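Local coordinates for protein DNA replication factor Cdt1 (Mus musculus, PDB 3A4C) that licenses DNA replication by cooperating with CDC6 and the origin recognition complex to load the MCM helicase complex onto DNA, represented here by its C-terminal winged-helix domain, at residues D69-H74 and V82-A87. Sequence-based numbering, arbitrary orientation.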
# COMPACT_ATOMS: atom_id res chain seq x y z
N ASP A 69 -1.01 -10.74 -4.38
CA ASP A 69 -1.70 -11.00 -5.64
C ASP A 69 -2.23 -9.71 -6.28
O ASP A 69 -2.58 -9.68 -7.46
CB ASP A 69 -2.84 -11.99 -5.44
CG ASP A 69 -2.34 -13.40 -5.19
OD1 ASP A 69 -1.14 -13.66 -5.46
OD2 ASP A 69 -3.14 -14.24 -4.73
N TRP A 70 -2.30 -8.65 -5.49
CA TRP A 70 -2.76 -7.37 -6.00
C TRP A 70 -1.58 -6.47 -6.33
O TRP A 70 -1.49 -5.93 -7.43
CB TRP A 70 -3.64 -6.68 -4.96
CG TRP A 70 -4.14 -5.33 -5.37
CD1 TRP A 70 -4.71 -5.00 -6.56
CD2 TRP A 70 -4.15 -4.14 -4.57
NE1 TRP A 70 -5.06 -3.67 -6.56
CE2 TRP A 70 -4.74 -3.12 -5.35
CE3 TRP A 70 -3.72 -3.83 -3.28
CZ2 TRP A 70 -4.90 -1.82 -4.88
CZ3 TRP A 70 -3.89 -2.54 -2.81
CH2 TRP A 70 -4.47 -1.55 -3.60
N LEU A 71 -0.69 -6.32 -5.36
CA LEU A 71 0.39 -5.34 -5.44
C LEU A 71 1.74 -6.01 -5.62
O LEU A 71 2.20 -6.74 -4.74
CB LEU A 71 0.40 -4.50 -4.16
CG LEU A 71 1.31 -3.28 -4.07
CD1 LEU A 71 1.13 -2.38 -5.25
CD2 LEU A 71 1.00 -2.52 -2.79
N SER A 72 2.38 -5.75 -6.76
CA SER A 72 3.66 -6.34 -7.09
C SER A 72 4.75 -5.26 -7.13
O SER A 72 4.49 -4.13 -7.54
CB SER A 72 3.56 -7.03 -8.45
OG SER A 72 4.40 -8.17 -8.52
N LEU A 73 5.95 -5.60 -6.69
CA LEU A 73 7.09 -4.69 -6.74
C LEU A 73 8.18 -5.33 -7.59
O LEU A 73 8.49 -6.51 -7.40
CB LEU A 73 7.64 -4.45 -5.35
CG LEU A 73 6.64 -3.94 -4.33
CD1 LEU A 73 7.24 -3.99 -2.94
CD2 LEU A 73 6.26 -2.52 -4.69
N HIS A 74 8.76 -4.57 -8.51
CA HIS A 74 9.78 -5.13 -9.40
C HIS A 74 10.97 -4.17 -9.51
O HIS A 74 10.83 -3.06 -9.98
CB HIS A 74 9.17 -5.44 -10.78
CG HIS A 74 10.13 -6.04 -11.76
ND1 HIS A 74 10.92 -7.13 -11.47
CD2 HIS A 74 10.39 -5.72 -13.06
CE1 HIS A 74 11.65 -7.45 -12.53
NE2 HIS A 74 11.35 -6.61 -13.51
N VAL A 82 6.01 -0.25 -9.03
CA VAL A 82 4.77 -0.69 -8.42
C VAL A 82 3.71 -0.95 -9.49
O VAL A 82 3.42 -0.09 -10.32
CB VAL A 82 4.23 0.36 -7.44
CG1 VAL A 82 2.87 -0.07 -6.91
CG2 VAL A 82 5.22 0.58 -6.31
N LYS A 83 3.13 -2.14 -9.46
CA LYS A 83 2.14 -2.53 -10.44
C LYS A 83 0.94 -3.12 -9.71
O LYS A 83 1.09 -3.91 -8.78
CB LYS A 83 2.75 -3.55 -11.40
CG LYS A 83 1.86 -3.92 -12.58
CD LYS A 83 2.69 -4.27 -13.82
CE LYS A 83 3.56 -5.51 -13.62
NZ LYS A 83 4.30 -5.90 -14.88
N LEU A 84 -0.26 -2.72 -10.13
CA LEU A 84 -1.48 -3.28 -9.56
C LEU A 84 -2.09 -4.27 -10.54
O LEU A 84 -2.11 -4.04 -11.74
CB LEU A 84 -2.49 -2.18 -9.25
CG LEU A 84 -2.15 -1.21 -8.12
CD1 LEU A 84 -3.31 -0.25 -7.89
CD2 LEU A 84 -1.85 -1.98 -6.86
N ASP A 85 -2.59 -5.39 -10.02
CA ASP A 85 -3.40 -6.28 -10.83
C ASP A 85 -4.81 -5.72 -10.85
O ASP A 85 -5.56 -5.88 -9.89
CB ASP A 85 -3.39 -7.69 -10.24
CG ASP A 85 -4.07 -8.70 -11.15
OD1 ASP A 85 -5.09 -8.34 -11.76
OD2 ASP A 85 -3.59 -9.85 -11.25
N LYS A 86 -5.17 -5.06 -11.94
CA LYS A 86 -6.48 -4.40 -12.01
C LYS A 86 -7.63 -5.38 -12.21
O LYS A 86 -8.79 -4.98 -12.28
CB LYS A 86 -6.49 -3.30 -13.07
CG LYS A 86 -6.00 -1.94 -12.56
CD LYS A 86 -6.36 -0.81 -13.51
CE LYS A 86 -5.96 0.56 -12.96
NZ LYS A 86 -6.38 1.67 -13.87
N ALA A 87 -7.31 -6.67 -12.30
CA ALA A 87 -8.34 -7.71 -12.41
C ALA A 87 -8.93 -8.09 -11.05
O ALA A 87 -9.68 -9.06 -10.94
CB ALA A 87 -7.77 -8.94 -13.10
O HOH W 1 -1.40 -10.62 -9.62
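Leu84 sets its CD2 methyl over one face of the Trp70 indole, 3.7 Å from the centroid of the five-membered ring and 24° off the normal, a CH-pi contact. With CG anti to its own backbone N (chi1 179°), the Trp70 side chain runs alongside Leu84, in the same direction; its CD1 edge meets Asp85 O in plane. Leu71 CD1 touches two methyls, Val82 CG1 at 3.3 Å and Leu84 CD2, both tighter than ordinary methyl packing. Farther along the same sheet face, Leu73 CD2 lies beside Val82 CG2. Between these apolar pairs on the backbone, Ser72 and Lys83 form an antiparallel hydrogen-bonded pair: Ser72 N to Lys83 O is 3.0 Å and almost straight (178°), and Lys83 N returns to Ser72 O. Past the strand ends, Asp85 N donates to Trp70 O at 2.9 Å, while one water donates to both Asp69 O and Asp85 OD2. The other carboxylate oxygen, Asp85 OD1, accepts from Ala87 N at 2.8 Å in an Asx turn, which probably helps hold the carboxylate with OD2 toward that water. Leu22 and Phe26 of helix 3-27, Met36 of helix 36-45 and Leu63 of helix 53-66 meet the apolar face. This hairpin, strands 71-76 and 79-84, is the wing of the winged-helix fold: its apolar side packs on those three helices, its Ser72 and Lys83 side is exposed, and polar bonds extend the pairing beyond the strands.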